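Local structure of sterol regulatory element-binding protein cleavage-activating protein (Schizosaccharomyces pombe, 4YHC) at residues V123-G128 with L154-E159; Q408-W413 with A436-S441; D446-I451 with V457-Y462. The protein serves as the escort that sre1 needs for its processing at low sterol and low oxygen, the present chain being its WD40 domain. The protein carries 9 engineered substitutions. One frame throughout, in Å; residues are numbered along the deposited sequence.

In the fold
All three contacts belong to the WD40 beta-propeller, but to different blades. Contact 1 lies within the predicted WD 3 repeat. It stands across the chain's centre from contact 2, with centres 37 Å apart and nearest atoms about 16 Å apart. From contact 3 its centre is 29 Å away. Contacts 2 and 3, only 12 Å apart between centres, touch directly: V412 CG1 of one blade packs on V460 CG1 of the next at 3.8 Å, and P438 CB of the linking loop on I451 CG2 at 4.2 Å. In contact 3, the side chain of R447 is about 4 Å from a bound citric acid, probably from the crystallisation liquor. The region that probably interacts with sre1 includes all three.

Contact 1 (V123-G128 with L154-E159); sequences VFWMPG and LTIEIE
W125 meets L154 and I156 in a buried, wholly apolar contact on one face of a beta-propeller blade, the predicted WD 3 repeat. Strands 121-127 and 148-156 are not paired with each other; strand 136-144 runs between them and bonds to both, and the indole bridges over it. The six-membered part of the ring does the touching. Its CZ3 and CH2 atoms each lie 3.7 Å from L154 CD2, with the two side chains set obliquely to each other. I156 comes instead at the ring edge, close to the indole plane, where its CD1 is 4.3 Å from W125 CZ3. L154 and I156 both point toward the strand of W125. With CG1 to CD1 stretched out at chi2 -175°, the end methyl of I156 is carried to the indole rim. W125 CG stands opposite the carbonyl carbon (chi1 -69°), which lays the ring across the blade. F138 of the intervening strand packs edge-to-face with this indole, and Y88 of the preceding blade lies against both W125 and I156. The polar end is satisfied separately, by a hydrogen bond from W125 NE1 to S90 OG in that same preceding blade. No hydrogen bond joins the two segments, so the direct contact between them rests on hydrocarbon packing, with the indole nitrogen tied to the preceding blade and its benzene rim pressed on its own.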
ATOM      1  N   VAL A 123       7.567   4.131  -9.830  1.00 20.89           N
ATOM      2  CA  VAL A 123       8.830   4.515  -9.216  1.00 15.79           C
ATOM      3  C   VAL A 123       8.956   4.090  -7.775  1.00 21.73           C
ATOM      4  O   VAL A 123       8.008   4.216  -7.072  1.00 23.43           O
ATOM      5  CB  VAL A 123       8.980   6.043  -9.254  1.00 24.05           C
ATOM      6  CG1 VAL A 123      10.281   6.425  -8.564  1.00 28.96           C
ATOM      7  CG2 VAL A 123       8.988   6.541 -10.686  1.00 19.32           C
ATOM      8  N   PHE A 124      10.114   3.600  -7.335  1.00 22.72           N
ATOM      9  CA  PHE A 124      10.291   3.072  -5.979  1.00 27.89           C
ATOM     10  C   PHE A 124      11.613   3.541  -5.500  1.00 27.01           C
ATOM     11  O   PHE A 124      12.551   3.496  -6.253  1.00 28.10           O
ATOM     12  CB  PHE A 124      10.528   1.528  -5.951  1.00 31.16           C
ATOM     13  CG  PHE A 124       9.656   0.770  -6.824  1.00 31.02           C
ATOM     14  CD1 PHE A 124       8.345   0.681  -6.553  1.00 34.31           C
ATOM     15  CD2 PHE A 124      10.177   0.100  -7.912  1.00 47.11           C
ATOM     16  CE1 PHE A 124       7.518  -0.044  -7.349  1.00 45.05           C
ATOM     17  CE2 PHE A 124       9.364  -0.613  -8.736  1.00 47.57           C
ATOM     18  CZ  PHE A 124       8.022  -0.680  -8.459  1.00 51.36           C
ATOM     19  N   TRP A 125      11.689   3.935  -4.245  1.00 21.84           N
ATOM     20  CA  TRP A 125      12.946   4.172  -3.539  1.00 19.12           C
ATOM     21  C   TRP A 125      13.394   2.926  -2.776  1.00 29.75           C
ATOM     22  O   TRP A 125      12.585   2.290  -2.073  1.00 24.61           O
ATOM     23  CB  TRP A 125      12.715   5.233  -2.485  1.00 23.83           C
ATOM     24  CG  TRP A 125      12.444   6.639  -2.989  1.00 24.26           C
ATOM     25  CD1 TRP A 125      11.374   7.050  -3.682  1.00 26.31           C
ATOM     26  CD2 TRP A 125      13.217   7.784  -2.734  1.00 20.58           C
ATOM     27  NE1 TRP A 125      11.412   8.385  -3.858  1.00 24.01           N
ATOM     28  CE2 TRP A 125      12.543   8.868  -3.277  1.00 20.25           C
ATOM     29  CE3 TRP A 125      14.399   8.010  -2.036  1.00 22.10           C
ATOM     30  CZ2 TRP A 125      13.043  10.199  -3.218  1.00 23.49           C
ATOM     31  CZ3 TRP A 125      14.880   9.329  -1.919  1.00 22.91           C
ATOM     32  CH2 TRP A 125      14.226  10.394  -2.534  1.00 26.48           C
ATOM     33  N   MET A 126      14.670   2.591  -2.854  1.00 24.09           N
ATOM     34  CA  MET A 126      15.161   1.510  -2.034  1.00 28.53           C
ATOM     35  C   MET A 126      16.439   1.950  -1.305  1.00 31.29           C
ATOM     36  O   MET A 126      17.262   2.626  -1.874  1.00 33.64           O
ATOM     37  CB  MET A 126      15.421   0.281  -2.872  1.00 25.39           C
ATOM     38  CG  MET A 126      14.164  -0.132  -3.714  1.00 29.46           C
ATOM     39  SD  MET A 126      14.470  -1.613  -4.653  1.00 39.47           S
ATOM     40  CE  MET A 126      13.955  -2.769  -3.436  1.00 46.26           C
ATOM     41  N   PRO A 127      16.601   1.532  -0.067  1.00 31.47           N
ATOM     42  CA  PRO A 127      17.773   1.967   0.706  1.00 35.85           C
ATOM     43  C   PRO A 127      19.023   1.415   0.070  1.00 36.60           C
ATOM     44  O   PRO A 127      19.002   0.289  -0.349  1.00 40.71           O
ATOM     45  CB  PRO A 127      17.553   1.358   2.107  1.00 37.55           C
ATOM     46  CG  PRO A 127      16.536   0.255   1.928  1.00 42.88           C
ATOM     47  CD  PRO A 127      15.745   0.568   0.659  1.00 39.52           C
ATOM     48  N   GLY A 128      20.048   2.243  -0.126  1.00 35.22           N
ATOM     49  CA  GLY A 128      21.360   1.760  -0.549  1.00 44.49           C
ATOM     50  C   GLY A 128      22.282   1.621   0.650  1.00 52.96           C
ATOM     51  O   GLY A 128      21.944   0.994   1.638  1.00 56.60           O
ATOM     52  N   LEU A 154      21.239   7.527  -5.974  1.00 28.08           N
ATOM     53  CA  LEU A 154      20.901   8.843  -5.478  1.00 31.26           C
ATOM     54  C   LEU A 154      21.598   9.014  -4.162  1.00 28.68           C
ATOM     55  O   LEU A 154      21.363   8.235  -3.241  1.00 34.44           O
ATOM     56  CB  LEU A 154      19.374   8.946  -5.313  1.00 26.97           C
ATOM     57  CG  LEU A 154      18.803  10.191  -4.681  1.00 27.57           C
ATOM     58  CD1 LEU A 154      19.181  11.467  -5.446  1.00 27.02           C
ATOM     59  CD2 LEU A 154      17.291  10.029  -4.596  1.00 24.64           C
ATOM     60  N   THR A 155      22.442  10.030  -4.059  1.00 25.12           N
ATOM     61  CA  THR A 155      23.035  10.374  -2.771  1.00 29.06           C
ATOM     62  C   THR A 155      22.504  11.695  -2.290  1.00 36.02           C
ATOM     63  O   THR A 155      22.467  12.674  -3.028  1.00 35.08           O
ATOM     64  CB  THR A 155      24.580  10.448  -2.802  1.00 34.02           C
ATOM     65  OG1 THR A 155      25.099   9.184  -3.187  1.00 35.22           O
ATOM     66  CG2 THR A 155      25.112  10.716  -1.412  1.00 35.05           C
ATOM     67  N   ILE A 156      22.128  11.742  -1.024  1.00 32.74           N
ATOM     68  CA  ILE A 156      21.566  12.925  -0.453  1.00 32.84           C
ATOM     69  C   ILE A 156      22.400  13.369   0.721  1.00 36.36           C
ATOM     70  O   ILE A 156      22.783  12.561   1.569  1.00 41.71           O
ATOM     71  CB  ILE A 156      20.117  12.675  -0.012  1.00 35.46           C
ATOM     72  CG1 ILE A 156      19.261  12.455  -1.256  1.00 34.37           C
ATOM     73  CG2 ILE A 156      19.599  13.830   0.833  1.00 34.71           C
ATOM     74  CD1 ILE A 156      17.778  12.307  -0.942  1.00 34.28           C
ATOM     75  N   GLU A 157      22.680  14.674   0.744  1.00 38.72           N
ATOM     76  CA  GLU A 157      23.398  15.294   1.840  1.00 46.61           C
ATOM     77  C   GLU A 157      22.623  16.481   2.388  1.00 51.83           C
ATOM     78  O   GLU A 157      21.521  16.771   1.969  1.00 57.95           O
ATOM     79  CB  GLU A 157      24.776  15.723   1.363  1.00 57.07           C
ATOM     80  CG  GLU A 157      25.642  14.550   0.981  1.00 69.35           C
ATOM     81  CD  GLU A 157      27.091  14.931   0.809  1.00 89.16           C
ATOM     82  OE1 GLU A 157      27.649  14.621  -0.267  1.00 98.12           O
ATOM     83  OE2 GLU A 157      27.676  15.537   1.739  1.00 93.69           O
ATOM     84  N   ILE A 158      23.196  17.156   3.365  1.00 57.61           N
ATOM     85  CA  ILE A 158      22.578  18.352   3.919  1.00 65.62           C
ATOM     86  C   ILE A 158      22.468  19.409   2.803  1.00 69.65           C
ATOM     87  O   ILE A 158      21.396  19.947   2.518  1.00 61.52           O
ATOM     88  CB  ILE A 158      23.405  18.920   5.101  1.00 64.66           C
ATOM     89  CG1 ILE A 158      23.690  17.827   6.164  1.00 62.46           C
ATOM     90  CG2 ILE A 158      22.674  20.116   5.708  1.00 64.58           C
ATOM     91  CD1 ILE A 158      25.062  17.185   6.093  1.00 60.17           C
ATOM     92  N   GLU A 159      23.600  19.654   2.155  1.00 83.80           N
ATOM     93  CA  GLU A 159      23.717  20.653   1.092  1.00 95.39           C
ATOM     94  C   GLU A 159      22.739  20.336  -0.036  1.00 96.60           C
ATOM     95  O   GLU A 159      21.765  21.055  -0.232  1.00105.53           O
ATOM     96  CB  GLU A 159      25.163  20.715   0.568  1.00100.51           C
ATOM     97  CG  GLU A 159      26.222  20.576   1.657  1.00102.51           C
ATOM     98  CD  GLU A 159      26.585  19.128   1.920  1.00101.83           C
ATOM     99  OE1 GLU A 159      26.295  18.615   3.028  1.00 98.16           O
ATOM    100  OE2 GLU A 159      27.142  18.502   0.996  1.00104.29           O
TER

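Contact 2 (Q408-W413 with A436-S441); sequences QVWEVW and ADPGPS
W410 presents the rim of its indole to A436 and P438, meeting both near the ring plane. CZ3 of W410 lies 3.9 Å from P438 CG and equally near CD of the same pyrrolidine ring, while W410 CH2 is 4.0 Å from A436 O. With CG anti to the carbonyl carbon (chi1 -65°), the indole swings its benzene side toward P438. On another part of the ring edge, W410 NE1 donates to Q408 OE1 over 3.0 Å, with an angle of 154° at the hydrogen. The acceptor sits almost in the indole plane, although the donor is tilted 31° from the plane of the amide carbonyl. W410 and Q408 lie two apart on strand 406-416, their side chains on one face. This strand lies inside an antiparallel propeller blade, between strands 363-374 and 421-432, whereas residues 436-440 form the loop to the next blade, where strand 441-445 begins. Replacing W410 with an alanine is likely to open a gap beside P438 and deprive Q408 OE1 of its indole donor. The amide of Q408 is itself gripped from further out: S432 OG hydrogen-bonds to OE1, and NE2 binds I434 O. M429 and R369, from the strands flanking W410, also lie against the indole. R369 makes a salt bridge with D437 in the loop, and P438 packs on L453 of the following blade. The peptide bond before P440 is cis.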
ATOM      1  N   GLN A 408     -26.384  15.713   2.122  1.00 27.46           N
ATOM      2  CA  GLN A 408     -26.096  14.329   1.804  1.00 29.06           C
ATOM      3  C   GLN A 408     -26.034  13.512   3.059  1.00 32.05           C
ATOM      4  O   GLN A 408     -25.541  13.978   4.096  1.00 30.85           O
ATOM      5  CB  GLN A 408     -24.737  14.224   1.090  1.00 28.19           C
ATOM      6  CG  GLN A 408     -24.643  14.900  -0.259  1.00 33.53           C
ATOM      7  CD  GLN A 408     -23.203  15.109  -0.742  1.00 35.59           C
ATOM      8  OE1 GLN A 408     -22.226  14.833  -0.035  1.00 30.94           O
ATOM      9  NE2 GLN A 408     -23.074  15.664  -1.926  1.00 28.65           N
ATOM     10  N   VAL A 409     -26.513  12.288   3.001  1.00 21.54           N
ATOM     11  CA  VAL A 409     -26.377  11.398   4.094  1.00 21.10           C
ATOM     12  C   VAL A 409     -25.371  10.356   3.636  1.00 30.15           C
ATOM     13  O   VAL A 409     -25.568   9.759   2.550  1.00 25.15           O
ATOM     14  CB  VAL A 409     -27.669  10.672   4.447  1.00 24.12           C
ATOM     15  CG1 VAL A 409     -27.421   9.778   5.618  1.00 30.40           C
ATOM     16  CG2 VAL A 409     -28.776  11.679   4.838  1.00 25.98           C
ATOM     17  N   TRP A 410     -24.336  10.140   4.447  1.00 22.90           N
ATOM     18  CA  TRP A 410     -23.307   9.070   4.191  1.00 21.86           C
ATOM     19  C   TRP A 410     -23.369   8.018   5.257  1.00 25.54           C
ATOM     20  O   TRP A 410     -23.838   8.279   6.419  1.00 27.17           O
ATOM     21  CB  TRP A 410     -21.932   9.695   4.153  1.00 20.30           C
ATOM     22  CG  TRP A 410     -21.717  10.643   3.045  1.00 19.58           C
ATOM     23  CD1 TRP A 410     -22.172  11.913   2.955  1.00 24.90           C
ATOM     24  CD2 TRP A 410     -20.945  10.403   1.850  1.00 19.37           C
ATOM     25  NE1 TRP A 410     -21.778  12.476   1.734  1.00 30.36           N
ATOM     26  CE2 TRP A 410     -20.963  11.587   1.085  1.00 23.75           C
ATOM     27  CE3 TRP A 410     -20.198   9.315   1.384  1.00 30.92           C
ATOM     28  CZ2 TRP A 410     -20.344  11.691  -0.149  1.00 27.78           C
ATOM     29  CZ3 TRP A 410     -19.515   9.431   0.149  1.00 28.07           C
ATOM     30  CH2 TRP A 410     -19.620  10.609  -0.608  1.00 28.26           C
ATOM     31  N   GLU A 411     -22.993   6.794   4.909  1.00 18.65           N
ATOM     32  CA  GLU A 411     -22.808   5.773   5.884  1.00 22.73           C
ATOM     33  C   GLU A 411     -21.271   5.526   5.922  1.00 17.88           C
ATOM     34  O   GLU A 411     -20.631   5.363   4.875  1.00 23.52           O
ATOM     35  CB  GLU A 411     -23.576   4.503   5.569  1.00 27.98           C
ATOM     36  CG  GLU A 411     -23.288   3.396   6.584  1.00 34.02           C
ATOM     37  CD  GLU A 411     -23.580   1.992   6.096  1.00 51.02           C
ATOM     38  OE1 GLU A 411     -23.696   1.759   4.865  1.00 58.35           O
ATOM     39  OE2 GLU A 411     -23.646   1.084   6.966  1.00 59.58           O
ATOM     40  N   VAL A 412     -20.703   5.671   7.108  1.00 22.17           N
ATOM     41  CA  VAL A 412     -19.299   5.316   7.419  1.00 19.20           C
ATOM     42  C   VAL A 412     -19.289   4.055   8.204  1.00 21.17           C
ATOM     43  O   VAL A 412     -19.979   3.935   9.240  1.00 21.46           O
ATOM     44  CB  VAL A 412     -18.640   6.389   8.248  1.00 22.69           C
ATOM     45  CG1 VAL A 412     -17.131   6.220   8.234  1.00 19.56           C
ATOM     46  CG2 VAL A 412     -19.026   7.719   7.691  1.00 22.82           C
ATOM     47  N   TRP A 413     -18.543   3.057   7.763  1.00 17.13           N
ATOM     48  CA  TRP A 413     -18.625   1.802   8.478  1.00 16.55           C
ATOM     49  C   TRP A 413     -17.286   1.126   8.669  1.00 25.74           C
ATOM     50  O   TRP A 413     -16.314   1.422   7.977  1.00 16.13           O
ATOM     51  CB  TRP A 413     -19.608   0.832   7.785  1.00 21.79           C
ATOM     52  CG  TRP A 413     -19.324   0.565   6.310  1.00 19.16           C
ATOM     53  CD1 TRP A 413     -19.856   1.157   5.280  1.00 18.80           C
ATOM     54  CD2 TRP A 413     -18.432  -0.437   5.793  1.00 16.14           C
ATOM     55  NE1 TRP A 413     -19.350   0.625   4.098  1.00 20.14           N
ATOM     56  CE2 TRP A 413     -18.486  -0.371   4.401  1.00 16.21           C
ATOM     57  CE3 TRP A 413     -17.616  -1.369   6.375  1.00 16.21           C
ATOM     58  CZ2 TRP A 413     -17.696  -1.205   3.562  1.00 17.89           C
ATOM     59  CZ3 TRP A 413     -16.822  -2.167   5.565  1.00 17.13           C
ATOM     60  CH2 TRP A 413     -16.903  -2.095   4.158  1.00 15.74           C
ATOM     61  N   ALA A 436     -18.352  13.928  -5.830  1.00 38.22           N
ATOM     62  CA  ALA A 436     -17.805  12.693  -6.331  1.00 29.73           C
ATOM     63  C   ALA A 436     -18.289  11.473  -5.542  1.00 30.49           C
ATOM     64  O   ALA A 436     -18.705  11.546  -4.378  1.00 28.99           O
ATOM     65  CB  ALA A 436     -16.282  12.768  -6.324  1.00 26.91           C
ATOM     66  N   ASP A 437     -18.221  10.325  -6.181  1.00 29.49           N
ATOM     67  CA  ASP A 437     -18.295   9.066  -5.470  1.00 28.24           C
ATOM     68  C   ASP A 437     -16.944   8.914  -4.715  1.00 22.12           C
ATOM     69  O   ASP A 437     -15.954   9.401  -5.169  1.00 26.63           O
ATOM     70  CB  ASP A 437     -18.503   7.947  -6.473  1.00 32.75           C
ATOM     71  CG  ASP A 437     -19.922   7.926  -7.036  1.00 43.29           C
ATOM     72  OD1 ASP A 437     -20.833   8.631  -6.504  1.00 42.66           O
ATOM     73  OD2 ASP A 437     -20.126   7.157  -7.984  1.00 47.46           O
ATOM     74  N   PRO A 438     -16.930   8.209  -3.593  1.00 21.54           N
ATOM     75  CA  PRO A 438     -15.718   8.052  -2.774  1.00 20.98           C
ATOM     76  C   PRO A 438     -14.676   7.214  -3.446  1.00 21.20           C
ATOM     77  O   PRO A 438     -15.019   6.409  -4.251  1.00 22.14           O
ATOM     78  CB  PRO A 438     -16.231   7.370  -1.525  1.00 17.71           C
ATOM     79  CG  PRO A 438     -17.522   6.765  -1.882  1.00 22.72           C
ATOM     80  CD  PRO A 438     -18.085   7.543  -2.988  1.00 20.09           C
ATOM     81  N   GLY A 439     -13.414   7.454  -3.150  1.00 21.46           N
ATOM     82  CA  GLY A 439     -12.339   6.671  -3.715  1.00 19.61           C
ATOM     83  C   GLY A 439     -11.420   7.575  -4.482  1.00 24.80           C
ATOM     84  O   GLY A 439     -11.834   8.597  -4.958  1.00 18.27           O
ATOM     85  N   PRO A 440     -10.153   7.224  -4.609  1.00 20.83           N
ATOM     86  CA  PRO A 440      -9.538   6.008  -4.211  1.00 20.24           C
ATOM     87  C   PRO A 440      -9.243   5.987  -2.689  1.00 21.47           C
ATOM     88  O   PRO A 440      -9.618   6.906  -1.951  1.00 19.41           O
ATOM     89  CB  PRO A 440      -8.275   5.984  -5.120  1.00 17.92           C
ATOM     90  CG  PRO A 440      -7.852   7.418  -5.107  1.00 18.32           C
ATOM     91  CD  PRO A 440      -9.199   8.114  -5.300  1.00 21.02           C
ATOM     92  N   SER A 441      -8.622   4.923  -2.207  1.00 16.01           N
ATOM     93  CA  SER A 441      -8.460   4.805  -0.778  1.00 20.79           C
ATOM     94  C   SER A 441      -7.211   4.076  -0.445  1.00 15.63           C
ATOM     95  O   SER A 441      -6.716   3.353  -1.278  1.00 19.68           O
ATOM     96  CB  SER A 441      -9.721   4.192  -0.145  1.00 22.51           C
ATOM     97  OG  SER A 441      -9.913   2.896  -0.666  1.00 33.91           O
TER

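Contact 3 (D446-I451 with V457-Y462); sequences DRCVAI and VALVGY
V449 and V460 pair through both of their backbone groups, one of two such rungs in an antiparallel hairpin. V449 N donates to V460 O at 2.9 Å and V460 N returns a bond to V449 O at 3.0 Å. The next rung is straighter: I451 N reaches A458 O at 2.8 Å with 171° at the hydrogen, and A458 N donates to I451 O at 2.9 Å. A fifth bond, from Y462 N to R447 O, lies in the plane of the R447 carbonyl. C448 with G461 and A450 with L459 form non-hydrogen-bonded pairs; at G461 a side chain would run into R447 O. L459 CA supplies a CH contact to V449 O at 3.2 Å. The aliphatic part of R447 passes Y462 O, its NH1 satisfied by G463 O. A450 CB meets L459 CD1 at 3.7 Å on one face. On the other, I451, with CG1 anti to the carbonyl carbon (chi1 -65°), brings CD1 to V460 CG2 at 4.3 Å, and V449 lies alongside V460. A450 bonds to L442 of strand 441-445, L459 and G461 to E23 and R21 of strand 20-24, and V457 to V25 just beyond it. The N-terminal strand 20-24 completes a blade otherwise built from the C-terminal end, the velcro closure of a propeller. V449 and V460 pack on F365 and I451 on M367 of strand 363-374, in the preceding blade.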
ATOM      1  N   ASP A 446      -2.201   0.464  10.861  1.00 16.13           N
ATOM      2  CA  ASP A 446      -2.898  -0.745  11.267  1.00 17.30           C
ATOM      3  C   ASP A 446      -4.375  -0.514  11.751  1.00 18.56           C
ATOM      4  O   ASP A 446      -5.144  -1.471  11.882  1.00 18.11           O
ATOM      5  CB  ASP A 446      -2.108  -1.425  12.340  1.00 16.69           C
ATOM      6  CG  ASP A 446      -0.805  -2.049  11.840  1.00 27.78           C
ATOM      7  OD1 ASP A 446      -0.594  -2.200  10.615  1.00 24.08           O
ATOM      8  OD2 ASP A 446       0.010  -2.455  12.721  1.00 28.19           O
ATOM      9  N   ARG A 447      -4.748   0.717  12.046  1.00 15.73           N
ATOM     10  CA  ARG A 447      -6.105   1.015  12.457  1.00 17.86           C
ATOM     11  C   ARG A 447      -6.732   2.209  11.758  1.00 17.40           C
ATOM     12  O   ARG A 447      -7.707   2.792  12.246  1.00 18.37           O
ATOM     13  CB  ARG A 447      -6.147   1.298  13.961  1.00 19.14           C
ATOM     14  CG  ARG A 447      -5.795   0.110  14.864  1.00 26.94           C
ATOM     15  CD  ARG A 447      -5.896   0.573  16.353  1.00 44.40           C
ATOM     16  NE  ARG A 447      -4.920  -0.084  17.198  1.00 45.57           N
ATOM     17  CZ  ARG A 447      -4.286   0.444  18.240  1.00 51.82           C
ATOM     18  NH1 ARG A 447      -4.443   1.715  18.637  1.00 38.85           N
ATOM     19  NH2 ARG A 447      -3.448  -0.336  18.898  1.00 66.75           N
ATOM     20  N   CYS A 448      -6.156   2.656  10.670  1.00 16.30           N
ATOM     21  CA  CYS A 448      -6.643   3.878  10.044  1.00 15.96           C
ATOM     22  C   CYS A 448      -6.423   3.866   8.542  1.00 15.79           C
ATOM     23  O   CYS A 448      -5.447   3.281   8.031  1.00 15.77           O
ATOM     24  CB  CYS A 448      -5.995   5.118  10.657  1.00 17.81           C
ATOM     25  SG  CYS A 448      -6.901   6.621  10.314  1.00 20.10           S
ATOM     26  N   VAL A 449      -7.361   4.487   7.850  1.00 15.88           N
ATOM     27  CA  VAL A 449      -7.423   4.561   6.433  1.00 15.80           C
ATOM     28  C   VAL A 449      -7.717   5.986   5.998  1.00 18.00           C
ATOM     29  O   VAL A 449      -8.291   6.786   6.746  1.00 16.32           O
ATOM     30  CB  VAL A 449      -8.515   3.527   6.130  1.00 24.69           C
ATOM     31  CG1 VAL A 449      -9.905   4.009   5.783  1.00 15.83           C
ATOM     32  CG2 VAL A 449      -7.992   2.158   5.863  1.00 17.60           C
ATOM     33  N   ALA A 450      -7.281   6.306   4.799  1.00 16.04           N
ATOM     34  CA  ALA A 450      -7.660   7.527   4.100  1.00 20.13           C
ATOM     35  C   ALA A 450      -8.572   7.182   2.913  1.00 19.68           C
ATOM     36  O   ALA A 450      -8.243   6.285   2.096  1.00 17.71           O
ATOM     37  CB  ALA A 450      -6.422   8.277   3.589  1.00 17.13           C
ATOM     38  N   ILE A 451      -9.689   7.900   2.824  1.00 16.57           N
ATOM     39  CA  ILE A 451     -10.681   7.720   1.767  1.00 20.52           C
ATOM     40  C   ILE A 451     -10.860   9.097   1.094  1.00 22.55           C
ATOM     41  O   ILE A 451     -11.254  10.045   1.726  1.00 18.74           O
ATOM     42  CB  ILE A 451     -12.042   7.241   2.299  1.00 17.42           C
ATOM     43  CG1 ILE A 451     -11.868   5.851   2.895  1.00 20.94           C
ATOM     44  CG2 ILE A 451     -13.046   7.134   1.144  1.00 16.88           C
ATOM     45  CD1 ILE A 451     -13.120   5.271   3.529  1.00 20.62           C
ATOM     46  N   VAL A 457      -9.928  14.649   1.636  1.00 21.26           N
ATOM     47  CA  VAL A 457      -9.706  13.343   2.190  1.00 19.91           C
ATOM     48  C   VAL A 457     -10.235  13.179   3.629  1.00 18.97           C
ATOM     49  O   VAL A 457     -10.047  14.057   4.453  1.00 19.75           O
ATOM     50  CB  VAL A 457      -8.273  12.745   1.918  1.00 24.39           C
ATOM     51  CG1 VAL A 457      -7.284  13.671   1.206  1.00 20.26           C
ATOM     52  CG2 VAL A 457      -7.731  11.887   3.027  1.00 18.70           C
ATOM     53  N   ALA A 458     -10.860  12.034   3.851  1.00 17.86           N
ATOM     54  CA  ALA A 458     -11.340  11.643   5.152  1.00 22.70           C
ATOM     55  C   ALA A 458     -10.441  10.567   5.655  1.00 19.82           C
ATOM     56  O   ALA A 458     -10.180   9.616   4.930  1.00 17.10           O
ATOM     57  CB  ALA A 458     -12.744  11.041   5.090  1.00 17.85           C
ATOM     58  N   LEU A 459     -10.107  10.686   6.920  1.00 17.50           N
ATOM     59  CA  LEU A 459      -9.464   9.653   7.699  1.00 18.32           C
ATOM     60  C   LEU A 459     -10.523   8.977   8.538  1.00 19.32           C
ATOM     61  O   LEU A 459     -11.336   9.657   9.230  1.00 17.66           O
ATOM     62  CB  LEU A 459      -8.418  10.309   8.587  1.00 22.66           C
ATOM     63  CG  LEU A 459      -6.968  10.456   8.140  1.00 26.11           C
ATOM     64  CD1 LEU A 459      -6.687  10.383   6.672  1.00 25.05           C
ATOM     65  CD2 LEU A 459      -6.273  11.657   8.798  1.00 21.93           C
ATOM     66  N   VAL A 460     -10.498   7.654   8.504  1.00 16.84           N
ATOM     67  CA  VAL A 460     -11.453   6.794   9.215  1.00 16.77           C
ATOM     68  C   VAL A 460     -10.675   5.716   9.892  1.00 17.64           C
ATOM     69  O   VAL A 460      -9.871   5.007   9.245  1.00 16.24           O
ATOM     70  CB  VAL A 460     -12.436   6.119   8.226  1.00 21.12           C
ATOM     71  CG1 VAL A 460     -13.508   5.289   8.926  1.00 16.61           C
ATOM     72  CG2 VAL A 460     -13.137   7.191   7.356  1.00 16.93           C
ATOM     73  N   GLY A 461     -10.893   5.579  11.193  1.00 16.63           N
ATOM     74  CA  GLY A 461     -10.141   4.630  12.003  1.00 19.87           C
ATOM     75  C   GLY A 461     -10.810   4.127  13.255  1.00 21.48           C
ATOM     76  O   GLY A 461     -11.862   4.621  13.651  1.00 17.37           O
ATOM     77  N   TYR A 462     -10.192   3.144  13.847  1.00 16.43           N
ATOM     78  CA  TYR A 462     -10.658   2.523  15.085  1.00 19.80           C
ATOM     79  C   TYR A 462      -9.588   2.480  16.157  1.00 16.68           C
ATOM     80  O   TYR A 462      -8.536   1.814  16.044  1.00 21.53           O
ATOM     81  CB  TYR A 462     -11.204   1.118  14.883  1.00 16.26           C
ATOM     82  CG  TYR A 462     -11.890   0.610  16.060  1.00 20.28           C
ATOM     83  CD1 TYR A 462     -13.153   1.131  16.411  1.00 21.49           C
ATOM     84  CD2 TYR A 462     -11.346  -0.409  16.846  1.00 22.31           C
ATOM     85  CE1 TYR A 462     -13.801   0.723  17.528  1.00 21.24           C
ATOM     86  CE2 TYR A 462     -12.020  -0.839  17.985  1.00 29.85           C
ATOM     87  CZ  TYR A 462     -13.237  -0.264  18.299  1.00 30.04           C
ATOM     88  OH  TYR A 462     -13.943  -0.668  19.390  1.00 34.25           O
TER